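Local coordinates for protein adhesin (Neisseria meningitidis, PDB 5MY7) that probably serves in adhesion of the meningococcus to host cells and acts as a lysozyme inhibitor, at residues A[31-36]-A[43-48]; A[37-42]-A[117-122]; A[54-59]-A[70-75]; A[88-93]-A[110-115]. All blocks are in the same frame, centred on the assembly; numbering follows the deposited sequence.

Interaction 1 of 4, residues A[31-36]-A[43-48]; sequences KKTVSY and KVKVTY
K32 and Y48 open an antiparallel beta hairpin, the first two strands of a four-stranded sheet in this ACP-like domain, by exchanging backbone bonds: K32 N reaches Y48 O, and Y48 N returns to K32 O. Opposite T47 comes T33, a non-hydrogen-bonded pair in which the hydroxyls bond to each other, OG1 to OG1 at 2.8 Å. Both threonines set OG1 anti to the carbonyl carbon (chi1 -60° and -59°), which brings the two oxygens together across the pair, while T33 CG2 presses on K45 CG at a tight 3.3 Å. Threonine suits this face, shared with S35 and K45, because the hydroxyl pair satisfies both groups where T47 is buried. V34 pairs with V46 through two nearly straight bonds; its CG1 lies over one face of the Y36 ring, toward the rim. S35, small and exposed, leaves OG beside the aliphatic part of K45. Y36 ends the segment on the buried side, against I107 and C121 of the second sheet. Its ring receives V44 O at the edge, and V46 CG2 lies 3.9 Å from Y36 CE1. The two tyrosines approach from opposite directions, and Y48 OH donates to Y36 OH over 2.8 Å.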
loop_
_atom_site.group_PDB
_atom_site.type_symbol
_atom_site.label_atom_id
_atom_site.label_comp_id
_atom_site.label_asym_id
_atom_site.label_seq_id
_atom_site.Cartn_x
_atom_site.Cartn_y
_atom_site.Cartn_z
ATOM N N LYS A 31 3.969 2.522 13.609
ATOM C CA LYS A 31 4.095 1.681 12.409
ATOM C C LYS A 31 3.463 0.306 12.639
ATOM O O LYS A 31 3.549 -0.241 13.735
ATOM C CB LYS A 31 5.578 1.465 12.072
ATOM C CG LYS A 31 6.383 2.724 11.812
ATOM C CD LYS A 31 7.836 2.378 11.546
ATOM C CE LYS A 31 8.639 3.643 11.391
ATOM N NZ LYS A 31 10.066 3.311 11.169
ATOM N N LYS A 32 2.858 -0.223 11.573
ATOM C CA LYS A 32 2.371 -1.635 11.552
ATOM C C LYS A 32 2.748 -2.295 10.218
ATOM O O LYS A 32 2.553 -1.702 9.154
ATOM C CB LYS A 32 0.830 -1.714 11.704
ATOM C CG LYS A 32 0.219 -1.063 12.940
ATOM C CD LYS A 32 0.575 -1.786 14.237
ATOM C CE LYS A 32 0.221 -0.929 15.446
ATOM N NZ LYS A 32 0.764 -1.578 16.666
ATOM N N THR A 33 3.218 -3.540 10.269
ATOM C CA THR A 33 3.706 -4.249 9.068
ATOM C C THR A 33 2.805 -5.444 8.741
ATOM O O THR A 33 2.431 -6.201 9.659
ATOM C CB THR A 33 5.170 -4.674 9.264
ATOM O OG1 THR A 33 5.992 -3.501 9.479
ATOM C CG2 THR A 33 5.711 -5.445 8.051
ATOM N N VAL A 34 2.498 -5.613 7.462
ATOM C CA VAL A 34 1.682 -6.722 6.954
ATOM C C VAL A 34 2.467 -7.426 5.824
ATOM O O VAL A 34 3.039 -6.745 4.933
ATOM C CB VAL A 34 0.281 -6.262 6.421
ATOM C CG1 VAL A 34 -0.539 -7.444 5.925
ATOM C CG2 VAL A 34 -0.446 -5.489 7.495
ATOM N N SER A 35 2.516 -8.778 5.878
ATOM C CA SER A 35 3.103 -9.582 4.790
ATOM C C SER A 35 2.006 -10.152 3.908
ATOM O O SER A 35 0.996 -10.652 4.434
ATOM C CB SER A 35 3.986 -10.728 5.378
ATOM O OG SER A 35 5.082 -10.155 6.061
ATOM N N TYR A 36 2.205 -10.051 2.585
ATOM C CA TYR A 36 1.227 -10.452 1.557
ATOM C C TYR A 36 1.739 -11.510 0.584
ATOM O O TYR A 36 2.957 -11.576 0.332
ATOM C CB TYR A 36 0.795 -9.242 0.705
ATOM C CG TYR A 36 0.197 -8.083 1.490
ATOM C CD1 TYR A 36 1.000 -7.110 2.028
ATOM C CD2 TYR A 36 -1.199 -7.948 1.634
ATOM C CE1 TYR A 36 0.453 -6.035 2.760
ATOM C CE2 TYR A 36 -1.763 -6.911 2.351
ATOM C CZ TYR A 36 -0.921 -5.945 2.924
ATOM O OH TYR A 36 -1.437 -4.878 3.632
ATOM N N LYS A 43 5.580 -12.058 -3.387
ATOM C CA LYS A 43 5.495 -11.764 -1.946
ATOM C C LYS A 43 5.995 -10.336 -1.667
ATOM O O LYS A 43 6.963 -9.890 -2.254
ATOM C CB LYS A 43 6.319 -12.786 -1.137
ATOM C CG LYS A 43 5.684 -14.175 -1.174
ATOM C CD LYS A 43 6.493 -15.308 -0.558
ATOM C CE LYS A 43 5.799 -16.650 -0.836
ATOM N NZ LYS A 43 5.850 -17.052 -2.282
ATOM N N VAL A 44 5.269 -9.620 -0.824
ATOM C CA VAL A 44 5.679 -8.261 -0.451
ATOM C C VAL A 44 5.298 -7.943 1.001
ATOM O O VAL A 44 4.191 -8.331 1.452
ATOM C CB VAL A 44 5.098 -7.200 -1.476
ATOM C CG1 VAL A 44 3.561 -7.131 -1.473
ATOM C CG2 VAL A 44 5.703 -5.809 -1.238
ATOM N N LYS A 45 6.192 -7.212 1.686
ATOM C CA LYS A 45 5.978 -6.748 3.045
ATOM C C LYS A 45 5.783 -5.227 2.999
ATOM O O LYS A 45 6.665 -4.495 2.473
ATOM C CB LYS A 45 7.193 -7.114 3.911
ATOM C CG LYS A 45 7.062 -6.920 5.401
ATOM C CD LYS A 45 8.273 -7.513 6.169
ATOM C CE LYS A 45 9.619 -6.808 5.841
ATOM N NZ LYS A 45 9.704 -5.271 5.901
ATOM N N VAL A 46 4.691 -4.753 3.612
ATOM C CA VAL A 46 4.362 -3.310 3.611
ATOM C C VAL A 46 4.186 -2.813 5.030
ATOM O O VAL A 46 3.495 -3.443 5.840
ATOM C CB VAL A 46 3.043 -3.000 2.816
ATOM C CG1 VAL A 46 2.771 -1.475 2.743
ATOM C CG2 VAL A 46 3.125 -3.608 1.420
ATOM N N THR A 47 4.827 -1.671 5.328
ATOM C CA THR A 47 4.750 -0.982 6.606
ATOM C C THR A 47 3.918 0.295 6.457
ATOM O O THR A 47 4.225 1.125 5.589
ATOM C CB THR A 47 6.152 -0.686 7.166
ATOM O OG1 THR A 47 6.868 -1.923 7.332
ATOM C CG2 THR A 47 6.064 0.064 8.528
ATOM N N TYR A 48 2.865 0.408 7.273
ATOM C CA TYR A 48 1.983 1.558 7.283
ATOM C C TYR A 48 2.274 2.436 8.488
ATOM O O TYR A 48 2.379 1.933 9.643
ATOM C CB TYR A 48 0.505 1.127 7.286
ATOM C CG TYR A 48 0.122 0.210 6.132
ATOM C CD1 TYR A 48 -0.212 0.736 4.875
ATOM C CD2 TYR A 48 0.141 -1.186 6.248
ATOM C CE1 TYR A 48 -0.528 -0.076 3.799
ATOM C CE2 TYR A 48 -0.194 -2.000 5.177
ATOM C CZ TYR A 48 -0.512 -1.448 3.948
ATOM O OH TYR A 48 -0.851 -2.248 2.858
#

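Interaction 2 of 4, residues A[37-42]-A[117-122]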
loop_
_atom_site.group_PDB
_atom_site.type_symbol
_atom_site.label_atom_id
_atom_site.label_comp_id
_atom_site.label_asym_id
_atom_site.label_seq_id
_atom_site.Cartn_x
_atom_site.Cartn_y
_atom_site.Cartn_z
ATOM N N VAL A 37 0.803 -12.330 0.055
ATOM C CA VAL A 37 1.038 -13.250 -1.099
ATOM C C VAL A 37 0.081 -12.763 -2.212
ATOM O O VAL A 37 -1.145 -12.527 -1.986
ATOM C CB VAL A 37 0.846 -14.739 -0.711
ATOM C CG1 VAL A 37 1.817 -15.143 0.351
ATOM C CG2 VAL A 37 -0.554 -15.027 -0.226
ATOM N N CYS A 38 0.637 -12.659 -3.418
ATOM C CA CYS A 38 -0.047 -12.101 -4.586
ATOM C C CYS A 38 -0.109 -13.100 -5.741
ATOM O O CYS A 38 0.360 -14.273 -5.612
ATOM C CB CYS A 38 0.676 -10.816 -5.013
ATOM S SG CYS A 38 1.126 -9.655 -3.691
ATOM N N GLN A 39 -0.685 -12.670 -6.875
ATOM C CA GLN A 39 -0.656 -13.477 -8.133
ATOM C C GLN A 39 0.773 -13.854 -8.538
ATOM O O GLN A 39 1.719 -13.070 -8.260
ATOM C CB GLN A 39 -1.277 -12.692 -9.280
ATOM C CG GLN A 39 -2.704 -13.028 -9.522
ATOM C CD GLN A 39 -3.247 -12.350 -10.756
ATOM O OE1 GLN A 39 -2.542 -12.180 -11.759
ATOM N NE2 GLN A 39 -4.517 -11.975 -10.700
ATOM N N GLN A 40 0.917 -15.062 -9.140
ATOM C CA GLN A 40 2.209 -15.647 -9.548
ATOM C C GLN A 40 3.144 -15.893 -8.374
ATOM O O GLN A 40 4.371 -15.995 -8.549
ATOM C CB GLN A 40 2.928 -14.777 -10.587
ATOM C CG GLN A 40 2.099 -14.528 -11.850
ATOM C CD GLN A 40 2.607 -13.388 -12.736
ATOM O OE1 GLN A 40 3.660 -12.768 -12.470
ATOM N NE2 GLN A 40 1.842 -13.097 -13.810
ATOM N N GLY A 41 2.574 -15.992 -7.173
ATOM C CA GLY A 41 3.381 -16.221 -6.002
ATOM C C GLY A 41 4.288 -15.109 -5.535
ATOM O O GLY A 41 5.207 -15.353 -4.702
ATOM N N LYS A 42 4.041 -13.888 -6.028
ATOM C CA LYS A 42 4.889 -12.787 -5.577
ATOM C C LYS A 42 4.560 -12.473 -4.113
ATOM O O LYS A 42 3.395 -12.563 -3.652
ATOM C CB LYS A 42 4.717 -11.530 -6.450
ATOM C CG LYS A 42 5.177 -11.728 -7.884
ATOM C CD LYS A 42 5.355 -10.443 -8.676
ATOM C CE LYS A 42 6.539 -9.651 -8.203
ATOM N NZ LYS A 42 6.613 -8.275 -8.859
ATOM N N VAL A 117 2.230 -4.716 -10.860
ATOM C CA VAL A 117 3.355 -5.644 -10.572
ATOM C C VAL A 117 3.146 -6.467 -9.294
ATOM O O VAL A 117 3.861 -7.461 -9.078
ATOM C CB VAL A 117 4.719 -4.935 -10.564
ATOM C CG1 VAL A 117 5.122 -4.495 -11.966
ATOM C CG2 VAL A 117 4.791 -3.782 -9.599
ATOM N N PHE A 118 2.200 -6.093 -8.434
ATOM C CA PHE A 118 1.738 -6.938 -7.324
ATOM C C PHE A 118 0.197 -6.907 -7.406
ATOM O O PHE A 118 -0.432 -5.848 -7.114
ATOM C CB PHE A 118 2.243 -6.410 -5.968
ATOM C CG PHE A 118 3.767 -6.496 -5.813
ATOM C CD1 PHE A 118 4.590 -5.473 -6.285
ATOM C CD2 PHE A 118 4.387 -7.615 -5.229
ATOM C CE1 PHE A 118 5.970 -5.556 -6.193
ATOM C CE2 PHE A 118 5.773 -7.669 -5.154
ATOM C CZ PHE A 118 6.561 -6.661 -5.628
ATOM N N LYS A 119 -0.389 -8.022 -7.822
ATOM C CA LYS A 119 -1.825 -8.074 -8.197
ATOM C C LYS A 119 -2.571 -9.007 -7.245
ATOM O O LYS A 119 -2.065 -10.097 -6.896
ATOM C CB LYS A 119 -1.995 -8.460 -9.701
ATOM C CG LYS A 119 -3.421 -8.338 -10.187
ATOM C CD LYS A 119 -3.499 -8.398 -11.713
ATOM C CE LYS A 119 -4.959 -8.407 -12.122
ATOM N NZ LYS A 119 -5.705 -7.232 -11.569
ATOM N N ASP A 120 -3.749 -8.581 -6.774
ATOM C CA ASP A 120 -4.627 -9.474 -5.961
ATOM C C ASP A 120 -3.900 -10.036 -4.728
ATOM O O ASP A 120 -3.956 -11.247 -4.424
ATOM C CB ASP A 120 -5.185 -10.665 -6.783
ATOM C CG ASP A 120 -6.175 -10.281 -7.845
ATOM O OD1 ASP A 120 -6.638 -9.127 -7.902
ATOM O OD2 ASP A 120 -6.523 -11.200 -8.623
ATOM N N CYS A 121 -3.280 -9.126 -3.995
ATOM C CA CYS A 121 -2.506 -9.495 -2.806
ATOM C C CYS A 121 -3.401 -9.651 -1.559
ATOM O O CYS A 121 -4.230 -8.769 -1.285
ATOM C CB CYS A 121 -1.448 -8.455 -2.516
ATOM S SG CYS A 121 -0.305 -8.081 -3.844
ATOM N N SER A 122 -3.249 -10.742 -0.804
ATOM C CA SER A 122 -3.971 -10.909 0.477
ATOM C C SER A 122 -2.946 -11.145 1.604
ATOM O O SER A 122 -1.863 -11.714 1.368
ATOM C CB SER A 122 -5.009 -12.023 0.429
ATOM O OG SER A 122 -4.369 -13.175 0.049
HETATM O O HOH W 1 1.388 -10.218 -8.428
#
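A disulfide ties the turn between the first two strands to the end of the last strand: C38 SG and C121 SG are bonded at 2.1 Å, with a chi3 of 102° that is near the relaxed value for such a bridge. Next to it, V37 and S122 form a single antiparallel bridge, V37 N to S122 O and S122 N to V37 O. Past C38 the chain turns back, and Q39 N gives a straight bond to K119 O at 2.9 Å. The Q39 side chain runs alongside that of K119, and its NE2 reaches D120 OD2 at 3.0 Å, meeting the carboxylate from above its plane. A water bridges Q39 O and K119 N, so the backbone polar groups of K119 are both engaged. The partner strand has a classic beta bulge here, V117 and F118 both facing I109. A bend at chi3 (70°) brings K42 NZ to V117 O at 2.9 Å and over one face of the F118 ring, 3.9 Å from the centroid, a cation-pi contact. Lysine suits the place because its long chain lays CE and NZ over the ring while NZ bonds to a carbonyl. C38 SG lies at the edge of the same ring.

Interaction 3 of 4, residues A[54-59]-A[70-75]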
loop_
_atom_site.group_PDB
_atom_site.type_symbol
_atom_site.label_atom_id
_atom_site.label_comp_id
_atom_site.label_asym_id
_atom_site.label_seq_id
_atom_site.Cartn_x
_atom_site.Cartn_y
_atom_site.Cartn_z
ATOM N N GLY A 54 -5.206 8.555 14.310
ATOM C CA GLY A 54 -5.555 7.217 13.814
ATOM C C GLY A 54 -5.615 7.057 12.290
ATOM O O GLY A 54 -6.041 6.017 11.843
ATOM N N LEU A 55 -5.200 8.060 11.505
ATOM C CA LEU A 55 -5.202 8.006 10.033
ATOM C C LEU A 55 -3.819 7.554 9.524
ATOM O O LEU A 55 -2.780 7.890 10.113
ATOM C CB LEU A 55 -5.528 9.397 9.450
ATOM C CG LEU A 55 -6.832 10.112 9.903
ATOM C CD1 LEU A 55 -6.838 11.605 9.570
ATOM C CD2 LEU A 55 -8.072 9.452 9.323
ATOM N N THR A 56 -3.791 6.817 8.413
ATOM C CA THR A 56 -2.495 6.415 7.769
ATOM C C THR A 56 -1.871 7.621 7.046
ATOM O O THR A 56 -2.575 8.512 6.509
ATOM C CB THR A 56 -2.533 5.178 6.769
ATOM O OG1 THR A 56 -3.422 5.517 5.691
ATOM C CG2 THR A 56 -2.937 3.908 7.526
ATOM N N THR A 57 -0.554 7.692 7.110
ATOM C CA THR A 57 0.201 8.759 6.472
ATOM C C THR A 57 1.095 8.297 5.323
ATOM O O THR A 57 1.485 9.098 4.459
ATOM C CB THR A 57 1.065 9.489 7.504
ATOM O OG1 THR A 57 2.017 8.590 8.051
ATOM C CG2 THR A 57 0.192 10.107 8.644
ATOM N N TYR A 58 1.464 7.009 5.306
ATOM C CA TYR A 58 2.300 6.452 4.237
ATOM C C TYR A 58 2.195 4.912 4.233
ATOM O O TYR A 58 1.748 4.304 5.227
ATOM C CB TYR A 58 3.783 6.888 4.362
ATOM C CG TYR A 58 4.527 6.278 5.579
ATOM C CD1 TYR A 58 5.056 4.995 5.519
ATOM C CD2 TYR A 58 4.714 6.996 6.739
ATOM C CE1 TYR A 58 5.739 4.442 6.597
ATOM C CE2 TYR A 58 5.383 6.450 7.826
ATOM C CZ TYR A 58 5.922 5.186 7.745
ATOM O OH TYR A 58 6.582 4.645 8.845
ATOM N N ALA A 59 2.619 4.337 3.091
ATOM C CA ALA A 59 2.862 2.878 2.932
ATOM C C ALA A 59 4.263 2.707 2.396
ATOM O O ALA A 59 4.633 3.333 1.404
ATOM C CB ALA A 59 1.854 2.269 1.951
ATOM N N MET A 70 5.710 5.493 -0.056
ATOM C CA MET A 70 4.609 6.128 -0.833
ATOM C C MET A 70 3.688 6.926 0.105
ATOM O O MET A 70 2.973 6.341 0.940
ATOM C CB MET A 70 3.820 5.017 -1.536
ATOM C CG MET A 70 4.649 4.192 -2.536
ATOM S SD MET A 70 3.822 2.697 -3.159
ATOM C CE MET A 70 4.270 1.624 -1.801
ATOM N N PRO A 71 3.741 8.276 0.034
ATOM C CA PRO A 71 2.878 9.071 0.926
ATOM C C PRO A 71 1.384 8.885 0.619
ATOM O O PRO A 71 1.040 8.742 -0.564
ATOM C CB PRO A 71 3.238 10.521 0.577
ATOM C CG PRO A 71 3.749 10.446 -0.820
ATOM C CD PRO A 71 4.505 9.142 -0.874
ATOM N N VAL A 72 0.515 8.959 1.618
ATOM C CA VAL A 72 -0.931 8.854 1.363
ATOM C C VAL A 72 -1.342 9.964 0.365
ATOM O O VAL A 72 -0.838 11.116 0.427
ATOM C CB VAL A 72 -1.752 8.861 2.651
ATOM C CG1 VAL A 72 -1.714 10.234 3.338
ATOM C CG2 VAL A 72 -3.186 8.370 2.432
ATOM N N ASN A 73 -2.234 9.591 -0.542
ATOM C CA ASN A 73 -2.704 10.515 -1.558
ATOM C C ASN A 73 -4.167 10.862 -1.227
ATOM O O ASN A 73 -5.110 10.138 -1.596
ATOM C CB ASN A 73 -2.540 9.894 -2.948
ATOM C CG ASN A 73 -2.785 10.895 -4.047
ATOM O OD1 ASN A 73 -3.677 11.759 -3.931
ATOM N ND2 ASN A 73 -1.994 10.820 -5.074
ATOM N N LEU A 74 -4.346 11.980 -0.537
ATOM C CA LEU A 74 -5.699 12.340 -0.084
ATOM C C LEU A 74 -6.611 12.726 -1.228
ATOM O O LEU A 74 -7.846 12.442 -1.178
ATOM C CB LEU A 74 -5.679 13.474 0.954
ATOM C CG LEU A 74 -4.885 13.189 2.211
ATOM C CD1 LEU A 74 -4.829 14.433 3.097
ATOM C CD2 LEU A 74 -5.458 11.997 2.949
ATOM N N ASP A 75 -6.056 13.354 -2.276
ATOM C CA ASP A 75 -6.894 13.794 -3.443
ATOM C C ASP A 75 -7.524 12.641 -4.195
ATOM O O ASP A 75 -8.621 12.782 -4.742
ATOM C CB ASP A 75 -6.024 14.560 -4.435
ATOM C CG ASP A 75 -5.660 15.936 -3.965
ATOM O OD1 ASP A 75 -6.103 16.378 -2.876
ATOM O OD2 ASP A 75 -4.934 16.607 -4.748
#
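V72 sets CG1 between its backbone N and carbonyl carbon (chi1 69°), and this directs the methyl onto the carbonyl oxygens of T56 and T57, with CG1 3.7 Å from T56 O. M70 instead holds CG anti to its carbonyl carbon and bends at chi3 (-84°), which brings CE back to 3.7 Å from A59 O. The two segments are the open end of an antiparallel beta hairpin, strands 56-63 and 66-71, that completes one side of the first four-stranded sheet. A59 and M70 make a hydrogen-bonded pair: M70 N donates to A59 O at 2.8 Å, and A59 N donates to M70 O at 3.0 Å. Y58 and P71 follow as a non-hydrogen-bonded pair. Proline, which has no N-H to give, fits this position because its nitrogen is not asked to bond to the neighbouring strand; Y58 CB lies near P71 CA, and the ring of Y58 leads away toward K31. On the opposite face A59 and M70 are buried. The small methyl of A59 leaves room for V46, Y48 and L92, and the flexible thioether of M70 fills in against Y84, Y90 and L92. Beyond V72 and T57 the strands separate, and T56 turns its hydroxyl to Y84 OH instead of to the partner segment. V72, partly exposed, packs its branched side chain on T56, T82 and Y84. The last link is V72 N to T57 O at 3.0 Å: the N-H points straight at the oxygen, but the donor stands well above the carbonyl plane.

Interaction 4 of 4, residues A[88-93]-A[110-115]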
loop_
_atom_site.group_PDB
_atom_site.type_symbol
_atom_site.label_atom_id
_atom_site.label_comp_id
_atom_site.label_asym_id
_atom_site.label_seq_id
_atom_site.Cartn_x
_atom_site.Cartn_y
_atom_site.Cartn_z
ATOM N N GLY A 88 4.360 9.200 -11.458
ATOM C CA GLY A 88 5.762 8.863 -11.733
ATOM C C GLY A 88 6.457 7.897 -10.805
ATOM O O GLY A 88 7.571 7.423 -11.119
ATOM N N GLY A 89 5.838 7.641 -9.662
ATOM C CA GLY A 89 6.302 6.657 -8.722
ATOM C C GLY A 89 5.418 5.390 -8.695
ATOM O O GLY A 89 4.435 5.212 -9.438
ATOM N N TYR A 90 5.766 4.503 -7.770
ATOM C CA TYR A 90 4.911 3.349 -7.454
ATOM C C TYR A 90 3.629 3.849 -6.772
ATOM O O TYR A 90 3.670 4.816 -5.965
ATOM C CB TYR A 90 5.642 2.318 -6.546
ATOM C CG TYR A 90 6.690 1.496 -7.302
ATOM C CD1 TYR A 90 8.001 1.961 -7.445
ATOM C CD2 TYR A 90 6.386 0.247 -7.818
ATOM C CE1 TYR A 90 8.944 1.215 -8.134
ATOM C CE2 TYR A 90 7.327 -0.510 -8.507
ATOM C CZ TYR A 90 8.612 -0.021 -8.662
ATOM O OH TYR A 90 9.571 -0.759 -9.334
ATOM N N VAL A 91 2.517 3.124 -7.000
ATOM C CA VAL A 91 1.216 3.479 -6.414
ATOM C C VAL A 91 0.561 2.244 -5.794
ATOM O O VAL A 91 0.348 1.216 -6.495
ATOM C CB VAL A 91 0.279 4.113 -7.487
ATOM C CG1 VAL A 91 -1.123 4.377 -6.920
ATOM C CG2 VAL A 91 0.887 5.423 -8.019
ATOM N N LEU A 92 0.227 2.348 -4.508
ATOM C CA LEU A 92 -0.453 1.276 -3.769
ATOM C C LEU A 92 -1.936 1.611 -3.581
ATOM O O LEU A 92 -2.257 2.711 -3.112
ATOM C CB LEU A 92 0.245 0.986 -2.442
ATOM C CG LEU A 92 -0.248 -0.234 -1.602
ATOM C CD1 LEU A 92 0.890 -0.742 -0.725
ATOM C CD2 LEU A 92 -1.468 0.009 -0.723
ATOM N N GLY A 93 -2.824 0.665 -3.921
ATOM C CA GLY A 93 -4.262 0.818 -3.685
ATOM C C GLY A 93 -4.814 -0.274 -2.746
ATOM O O GLY A 93 -4.406 -1.472 -2.840
ATOM N N THR A 110 1.067 -0.770 -8.433
ATOM C CA THR A 110 1.316 -0.471 -9.814
ATOM C C THR A 110 2.672 0.236 -9.936
ATOM O O THR A 110 3.005 1.111 -9.136
ATOM C CB THR A 110 0.165 0.407 -10.390
ATOM O OG1 THR A 110 -1.096 -0.257 -10.235
ATOM C CG2 THR A 110 0.374 0.661 -11.859
ATOM N N ALA A 111 3.444 -0.163 -10.957
ATOM C CA ALA A 111 4.752 0.433 -11.235
ATOM C C ALA A 111 4.624 1.779 -11.987
ATOM O O ALA A 111 3.531 2.109 -12.503
ATOM C CB ALA A 111 5.578 -0.562 -12.030
ATOM N N PRO A 112 5.709 2.551 -12.079
ATOM C CA PRO A 112 5.669 3.830 -12.835
ATOM C C PRO A 112 5.216 3.701 -14.297
ATOM O O PRO A 112 4.705 4.688 -14.866
ATOM C CB PRO A 112 7.109 4.309 -12.762
ATOM C CG PRO A 112 7.611 3.789 -11.467
ATOM C CD PRO A 112 6.966 2.401 -11.319
ATOM N N ASP A 113 5.345 2.513 -14.920
ATOM C CA ASP A 113 4.922 2.298 -16.303
ATOM C C ASP A 113 3.426 1.930 -16.434
ATOM O O ASP A 113 2.985 1.535 -17.545
ATOM C CB ASP A 113 5.813 1.279 -17.049
ATOM C CG ASP A 113 5.703 -0.150 -16.488
ATOM O OD1 ASP A 113 4.994 -0.363 -15.481
ATOM O OD2 ASP A 113 6.372 -1.042 -17.085
ATOM N N ASN A 114 2.714 1.947 -15.291
ATOM C CA ASN A 114 1.272 1.610 -15.232
ATOM C C ASN A 114 0.943 0.115 -15.288
ATOM O O ASN A 114 -0.257 -0.249 -15.340
ATOM C CB ASN A 114 0.397 2.386 -16.309
ATOM C CG ASN A 114 -1.099 2.424 -15.942
ATOM O OD1 ASN A 114 -1.441 2.828 -14.801
ATOM N ND2 ASN A 114 -2.000 2.023 -16.889
ATOM N N GLN A 115 1.974 -0.765 -15.213
ATOM C CA GLN A 115 1.717 -2.192 -15.073
ATOM C C GLN A 115 1.530 -2.596 -13.585
ATOM O O GLN A 115 2.283 -2.111 -12.716
ATOM C CB GLN A 115 2.857 -3.004 -15.723
ATOM C CG GLN A 115 2.895 -2.792 -17.254
ATOM C CD GLN A 115 3.711 -3.812 -17.997
ATOM O OE1 GLN A 115 3.164 -4.771 -18.526
ATOM N NE2 GLN A 115 5.027 -3.630 -18.011
HETATM O O HOH W 2 -2.201 0.254 -7.717
#
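The Y90 ring lies beneath P112, whose CD sits over the centre of one face, 3.8 Å from the centroid and 5° off the ring normal. This CH-pi contact joins the entry of strand 91-94 to the turn after strand 107-110, within the second antiparallel sheet. Proline suits the stack because CD, next to the ring nitrogen, carries somewhat polarised C-H bonds. With CG anti to its carbonyl carbon (chi1 -75°), Y90 swings its ring across to A111, CE2 lying 3.9 Å from A111 CB. Y90 also touches V68, M70 and I109. G88 and G89 lead into the strand, and G88 O meets P112 CB at 3.6 Å; at phi 95° a CB on G88 would jam against the preceding carbonyl O, so glycine suits the place. V91 and T110 then form a hydrogen-bonded pair, V91 N to T110 O at 3.0 Å and T110 N to V91 O. A type I turn from A111 to N114 follows, and P112 fits its second position since its fixed phi matches. D113 steadies the turn's exit: OD1 accepts from Q115 N in an Asx turn, OD2 from Q115 NE2. Across the pair, a water donates to V91 O and bonds T110 OG1 at 2.8 Å.

Overall arrangement
Interactions 1 and 3 belong to the same four-stranded sheet, where strands 43-50 and 56-63 are neighbours, whereas interaction 4 lies in the second sheet and interaction 2 fastens that sheet's last strand to the first hairpin. Interactions 1, 2 and 3 are partly buried; interaction 4 is a surface contact, held by ring-on-proline packing and one bridge. Interaction 1 has the longest run of paired backbone and buries a tyrosine and valine face; interaction 3 pairs over a shorter length before its strands part. Interaction 2 uses covalent, cationic and water-mediated links, and encloses 3 and 4 along the chain. Between the sheets, L92 touches V46, Y48 and A59, while V44 packs on F118.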